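Local coordinates for protein DNA polymerase (Pyrobaculum calidifontis, PDB 5MDN) that probably catalyses DNA-directed DNA synthesis, adding deoxyribonucleotides from their triphosphates to a growing DNA chain with release of diphosphate, at residues A[4-9]-A[22-27]; A[29-34]-A[143-148]. One frame throughout, in Å; residues are numbered along the deposited sequence.

In the fold
Both contacts belong to one mixed sheet of the N-terminal region, whose order begins 5-12, 17-24, 30-35, 144-155. Contact 1 joins the first two strands as an antiparallel hairpin with a bulge; contact 2 joins the third and fourth as a parallel pair, after 108 intervening residues. Strands 17-24 and 30-35 are neighbours, so Gly23 O and Val31 N, 3.0 Å apart, probably hydrogen-bond, while Phe22 packs on Val32 and Leu144. Contact 1 is almost wholly buried and holds a magnesium ligand, Asp7. Contact 2, farther from the centre of the chain, has a core of valines and leucines but carries charged and aromatic side chains toward the surface.

Contact 1 of 2, residues A[4-9]-A[22-27]; sequences WPLDAT and FGVDGE. With MG (magnesium ion), chain C.
Phe22 O receives two backbone donors from the facing strand, Leu6 N at 2.7 Å and Asp7 N at 3.3 Å. Two successive residues therefore face one, which is the classic beta bulge of this antiparallel hairpin. Beyond it, Phe22 N returns a bond to Asp7 O at 2.7 Å, and on the other side Val24 N donates to Trp4 O at 3.2 Å. Gly23 suits its place because, with no side chain, it lets the Trp4 carbonyl lie beside its CA. From the Phe22 backbone the side chain climbs the face it shares with Asp7. CB passes 3.8 Å from Asp7 O, and with CG beside the backbone N (chi1 -55°) the ring is carried along the neighbouring strand toward Thr9. CD1 then brings the ring edge to 3.6 Å from Asp7 O, and CE1 meets Thr9 OG1 at 3.5 Å. CZ, the tip, is already drawing away from that hydroxyl. Both oxygens sit near the ring plane, so they face the weakly positive C-H rim rather than the pi cloud. CD2 and CE2, on the far edge, turn to the next strands of the sheet. Asp7 swings its carboxylate anti to the backbone N (chi1 -167°), and OD1 binds the magnesium ion at 2.5 Å while OD2 accepts from Gly272 N. The bonds to Phe22 thus hold the Asp7 backbone, while its carboxylate lies between Gly272 N and the magnesium ion, which Asp363 also binds.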
loop_
_atom_site.group_PDB
_atom_site.type_symbol
_atom_site.label_atom_id
_atom_site.label_comp_id
_atom_site.label_asym_id
_atom_site.label_seq_id
_atom_site.Cartn_x
_atom_site.Cartn_y
_atom_site.Cartn_z
ATOM N N TRP A 4 -1.667 -24.862 -1.845
ATOM C CA TRP A 4 -2.047 -23.459 -2.047
ATOM C C TRP A 4 -2.479 -22.771 -0.754
ATOM O O TRP A 4 -3.660 -22.834 -0.389
ATOM C CB TRP A 4 -3.176 -23.340 -3.074
ATOM C CG TRP A 4 -3.536 -21.920 -3.403
ATOM C CD1 TRP A 4 -4.435 -21.131 -2.737
ATOM C CD2 TRP A 4 -3.019 -21.123 -4.470
ATOM N NE1 TRP A 4 -4.503 -19.893 -3.322
ATOM C CE2 TRP A 4 -3.644 -19.861 -4.388
ATOM C CE3 TRP A 4 -2.089 -21.351 -5.486
ATOM C CZ2 TRP A 4 -3.367 -18.835 -5.284
ATOM C CZ3 TRP A 4 -1.815 -20.330 -6.372
ATOM C CH2 TRP A 4 -2.447 -19.087 -6.262
ATOM N N PRO A 5 -1.579 -22.079 -0.053
ATOM C CA PRO A 5 -1.943 -21.496 1.248
ATOM C C PRO A 5 -2.658 -20.158 1.090
ATOM O O PRO A 5 -2.232 -19.300 0.314
ATOM C CB PRO A 5 -0.589 -21.320 1.950
ATOM C CG PRO A 5 0.377 -22.164 1.165
ATOM C CD PRO A 5 -0.123 -22.092 -0.243
ATOM N N LEU A 6 -3.756 -19.992 1.829
ATOM C CA LEU A 6 -4.457 -18.715 1.945
ATOM C C LEU A 6 -4.024 -17.921 3.175
ATOM O O LEU A 6 -3.654 -16.748 3.063
ATOM C CB LEU A 6 -5.972 -18.946 1.995
ATOM C CG LEU A 6 -6.767 -18.895 0.690
ATOM C CD1 LEU A 6 -8.182 -19.391 0.923
ATOM C CD2 LEU A 6 -6.787 -17.478 0.135
ATOM N N ASP A 7 -4.078 -18.543 4.352
ATOM C CA ASP A 7 -3.841 -17.861 5.615
ATOM C C ASP A 7 -3.048 -18.774 6.538
ATOM O O ASP A 7 -3.118 -20.002 6.431
ATOM C CB ASP A 7 -5.162 -17.452 6.283
ATOM C CG ASP A 7 -4.961 -16.487 7.428
ATOM O OD1 ASP A 7 -3.886 -15.858 7.491
ATOM O OD2 ASP A 7 -5.880 -16.359 8.264
ATOM N N ALA A 8 -2.283 -18.163 7.442
ATOM C CA ALA A 8 -1.490 -18.897 8.418
ATOM C C ALA A 8 -1.659 -18.275 9.795
ATOM O O ALA A 8 -1.682 -17.049 9.933
ATOM C CB ALA A 8 -0.010 -18.911 8.026
ATOM N N THR A 9 -1.769 -19.130 10.813
ATOM C CA THR A 9 -1.929 -18.711 12.201
ATOM C C THR A 9 -1.094 -19.630 13.083
ATOM O O THR A 9 -0.420 -20.544 12.599
ATOM C CB THR A 9 -3.400 -18.745 12.649
ATOM O OG1 THR A 9 -3.878 -20.096 12.625
ATOM C CG2 THR A 9 -4.277 -17.878 11.752
ATOM N N PHE A 22 -3.995 -22.593 6.365
ATOM C CA PHE A 22 -5.268 -22.846 5.702
ATOM C C PHE A 22 -5.114 -22.662 4.196
ATOM O O PHE A 22 -4.463 -21.717 3.741
ATOM C CB PHE A 22 -6.354 -21.905 6.235
ATOM C CG PHE A 22 -6.531 -21.961 7.730
ATOM C CD1 PHE A 22 -5.709 -21.226 8.570
ATOM C CD2 PHE A 22 -7.524 -22.746 8.295
ATOM C CE1 PHE A 22 -5.870 -21.274 9.943
ATOM C CE2 PHE A 22 -7.689 -22.799 9.667
ATOM C CZ PHE A 22 -6.862 -22.060 10.492
ATOM N N GLY A 23 -5.722 -23.556 3.427
ATOM C CA GLY A 23 -5.554 -23.512 1.990
ATOM C C GLY A 23 -6.557 -24.372 1.252
ATOM O O GLY A 23 -7.574 -24.788 1.808
ATOM N N VAL A 24 -6.249 -24.632 -0.019
ATOM C CA VAL A 24 -7.158 -25.290 -0.958
ATOM C C VAL A 24 -6.414 -26.453 -1.604
ATOM O O VAL A 24 -5.580 -26.242 -2.492
ATOM C CB VAL A 24 -7.676 -24.323 -2.031
ATOM C CG1 VAL A 24 -8.553 -25.062 -3.030
ATOM C CG2 VAL A 24 -8.442 -23.174 -1.391
ATOM N N ASP A 25 -6.753 -27.677 -1.205
ATOM C CA ASP A 25 -6.026 -28.850 -1.674
ATOM C C ASP A 25 -6.231 -29.053 -3.178
ATOM O O ASP A 25 -6.970 -28.324 -3.846
ATOM C CB ASP A 25 -6.451 -30.093 -0.895
ATOM C CG ASP A 25 -7.877 -30.509 -1.184
ATOM O OD1 ASP A 25 -8.623 -29.728 -1.812
ATOM O OD2 ASP A 25 -8.242 -31.640 -0.801
ATOM N N GLY A 26 -5.553 -30.071 -3.713
ATOM C CA GLY A 26 -5.631 -30.372 -5.132
ATOM C C GLY A 26 -7.004 -30.766 -5.625
ATOM O O GLY A 26 -7.286 -30.626 -6.820
ATOM N N GLU A 27 -7.864 -31.262 -4.743
ATOM C CA GLU A 27 -9.216 -31.644 -5.120
ATOM C C GLU A 27 -10.228 -30.527 -4.888
ATOM O O GLU A 27 -11.436 -30.765 -4.997
ATOM C CB GLU A 27 -9.631 -32.913 -4.371
ATOM C CG GLU A 27 -8.667 -34.076 -4.587
ATOM C CD GLU A 27 -9.180 -35.381 -4.010
ATOM O OE1 GLU A 27 -10.314 -35.776 -4.354
ATOM O OE2 GLU A 27 -8.445 -36.018 -3.226
HETATM MG MG MG C . -3.851 -13.702 8.774
#

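Contact 2 of 2, residues A[29-34]-A[143-148]; sequences RRVVLV and PLPLYE
Val34 N donates to Tyr147 O at 2.8 Å, the shortest of the three backbone bonds that join the strands. Val32 works in both directions: its N donates to Pro145 O at 3.0 Å, and its O accepts from Tyr147 N, also at 3.0 Å. One residue bonding to two alternate partners is the parallel pattern. It stops at Pro145, which has no N-H; there the ring's CD lies 3.4 Å from Arg30 O instead. A proline is therefore at home near the start of this strand, where its carbonyl still serves the sheet. On the face holding Val32, Val34, Leu146 and Glu148, Leu146 places CG anti to its backbone N (chi1 -178°). Its CD1 thus reaches across the strands, touching Val32 CG1 at 3.8 Å and Val34 CB at 3.7 Å. Beta-branched valines suit this extended backbone, and their side chains meet the leucine methyl close to the main chain. The other face pairs Leu33 with Tyr147, CD1 resting 3.9 Å from the tyrosine CB. Near that face, Val31 CG1 meets Pro145 CB at 4.0 Å, and the same methyl lies over a face of the Arg29 guanidinium. This guanidinium comes to the Tyr147 ring at its edge, the planes 75° apart; whether it bonds the hydroxyl is doubtful, but Arg29 NE is salt-bridged to Asp25. At the end of the pair, the Glu148 carboxylate is shared by Arg136 and Arg36, as befits a partly exposed position. Strand 144-155 lies between 30-35, its parallel neighbour, and the antiparallel outer strand 131-141, joining that later pair to the first three strands in a mixed sheet consistent with the N-terminal domain of archaeal family B polymerases.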
loop_
_atom_site.group_PDB
_atom_site.type_symbol
_atom_site.label_atom_id
_atom_site.label_comp_id
_atom_site.label_asym_id
_atom_site.label_seq_id
_atom_site.Cartn_x
_atom_site.Cartn_y
_atom_site.Cartn_z
ATOM N N ARG A 29 -11.000 -28.449 -2.135
ATOM C CA ARG A 29 -11.724 -28.309 -0.880
ATOM C C ARG A 29 -10.814 -27.676 0.162
ATOM O O ARG A 29 -9.601 -27.897 0.169
ATOM C CB ARG A 29 -12.242 -29.658 -0.365
ATOM C CG ARG A 29 -11.187 -30.737 -0.376
ATOM C CD ARG A 29 -11.610 -32.000 0.341
ATOM N NE ARG A 29 -10.439 -32.752 0.782
ATOM C CZ ARG A 29 -10.372 -33.443 1.915
ATOM N NH1 ARG A 29 -11.416 -33.488 2.730
ATOM N NH2 ARG A 29 -9.259 -34.094 2.228
ATOM N N ARG A 30 -11.416 -26.886 1.047
ATOM C CA ARG A 30 -10.658 -26.070 1.985
ATOM C C ARG A 30 -10.236 -26.923 3.174
ATOM O O ARG A 30 -11.081 -27.512 3.854
ATOM C CB ARG A 30 -11.483 -24.869 2.447
ATOM C CG ARG A 30 -11.571 -23.721 1.440
ATOM C CD ARG A 30 -12.487 -24.053 0.263
ATOM N NE ARG A 30 -12.526 -22.983 -0.731
ATOM C CZ ARG A 30 -12.095 -23.110 -1.982
ATOM N NH1 ARG A 30 -11.592 -24.264 -2.394
ATOM N NH2 ARG A 30 -12.166 -22.085 -2.820
ATOM N N VAL A 31 -8.928 -26.987 3.427
ATOM C CA VAL A 31 -8.359 -27.812 4.484
ATOM C C VAL A 31 -7.383 -26.963 5.289
ATOM O O VAL A 31 -7.109 -25.809 4.961
ATOM C CB VAL A 31 -7.649 -29.071 3.938
ATOM C CG1 VAL A 31 -8.603 -29.902 3.092
ATOM C CG2 VAL A 31 -6.419 -28.678 3.136
ATOM N N VAL A 32 -6.864 -27.553 6.363
ATOM C CA VAL A 32 -5.906 -26.888 7.239
ATOM C C VAL A 32 -4.775 -27.863 7.546
ATOM O O VAL A 32 -5.021 -29.011 7.933
ATOM C CB VAL A 32 -6.569 -26.377 8.536
ATOM C CG1 VAL A 32 -7.415 -27.463 9.186
ATOM C CG2 VAL A 32 -5.518 -25.854 9.504
ATOM N N LEU A 33 -3.538 -27.407 7.362
ATOM C CA LEU A 33 -2.347 -28.195 7.637
ATOM C C LEU A 33 -1.713 -27.700 8.928
ATOM O O LEU A 33 -1.660 -26.494 9.182
ATOM C CB LEU A 33 -1.344 -28.112 6.483
ATOM C CG LEU A 33 -1.468 -29.156 5.369
ATOM C CD1 LEU A 33 -2.839 -29.131 4.718
ATOM C CD2 LEU A 33 -0.374 -28.950 4.330
ATOM N N VAL A 34 -1.228 -28.637 9.741
ATOM C CA VAL A 34 -0.746 -28.321 11.077
ATOM C C VAL A 34 0.640 -28.916 11.294
ATOM O O VAL A 34 0.982 -29.973 10.753
ATOM C CB VAL A 34 -1.749 -28.817 12.146
ATOM C CG1 VAL A 34 -1.550 -30.296 12.458
ATOM C CG2 VAL A 34 -1.656 -27.973 13.384
ATOM N N PRO A 143 -15.010 -27.490 11.310
ATOM C CA PRO A 143 -15.583 -28.038 10.073
ATOM C C PRO A 143 -14.544 -28.460 9.048
ATOM O O PRO A 143 -14.892 -29.195 8.114
ATOM C CB PRO A 143 -16.440 -26.880 9.544
ATOM C CG PRO A 143 -15.741 -25.658 10.040
ATOM C CD PRO A 143 -15.072 -26.018 11.350
ATOM N N LEU A 144 -13.291 -28.021 9.188
ATOM C CA LEU A 144 -12.235 -28.199 8.196
ATOM C C LEU A 144 -11.488 -29.509 8.427
ATOM O O LEU A 144 -11.209 -29.870 9.575
ATOM C CB LEU A 144 -11.243 -27.040 8.249
ATOM C CG LEU A 144 -11.800 -25.626 8.090
ATOM C CD1 LEU A 144 -10.759 -24.600 8.509
ATOM C CD2 LEU A 144 -12.243 -25.393 6.656
ATOM N N PRO A 145 -11.172 -30.233 7.357
ATOM C CA PRO A 145 -10.277 -31.390 7.489
ATOM C C PRO A 145 -8.889 -30.951 7.933
ATOM O O PRO A 145 -8.286 -30.050 7.346
ATOM C CB PRO A 145 -10.256 -31.989 6.077
ATOM C CG PRO A 145 -11.482 -31.459 5.403
ATOM C CD PRO A 145 -11.733 -30.107 6.001
ATOM N N LEU A 146 -8.382 -31.601 8.975
ATOM C CA LEU A 146 -7.057 -31.319 9.506
ATOM C C LEU A 146 -6.043 -32.326 8.975
ATOM O O LEU A 146 -6.364 -33.491 8.731
ATOM C CB LEU A 146 -7.073 -31.345 11.036
ATOM C CG LEU A 146 -5.777 -31.029 11.785
ATOM C CD1 LEU A 146 -5.307 -29.614 11.480
ATOM C CD2 LEU A 146 -5.960 -31.226 13.284
ATOM N N TYR A 147 -4.809 -31.858 8.803
ATOM C CA TYR A 147 -3.718 -32.675 8.288
ATOM C C TYR A 147 -2.456 -32.383 9.083
ATOM O O TYR A 147 -2.098 -31.215 9.268
ATOM C CB TYR A 147 -3.456 -32.395 6.801
ATOM C CG TYR A 147 -4.437 -33.020 5.835
ATOM C CD1 TYR A 147 -5.707 -32.489 5.660
ATOM C CD2 TYR A 147 -4.082 -34.131 5.079
ATOM C CE1 TYR A 147 -6.602 -33.053 4.771
ATOM C CE2 TYR A 147 -4.968 -34.704 4.188
ATOM C CZ TYR A 147 -6.227 -34.162 4.037
ATOM O OH TYR A 147 -7.112 -34.728 3.150
ATOM N N GLU A 148 -1.790 -33.433 9.555
ATOM C CA GLU A 148 -0.480 -33.290 10.177
ATOM C C GLU A 148 0.576 -33.323 9.082
ATOM O O GLU A 148 0.682 -34.310 8.350
ATOM C CB GLU A 148 -0.211 -34.407 11.183
ATOM C CG GLU A 148 -0.775 -34.194 12.572
ATOM C CD GLU A 148 -0.336 -35.285 13.537
ATOM O OE1 GLU A 148 0.020 -36.386 13.066
ATOM O OE2 GLU A 148 -0.336 -35.034 14.760
#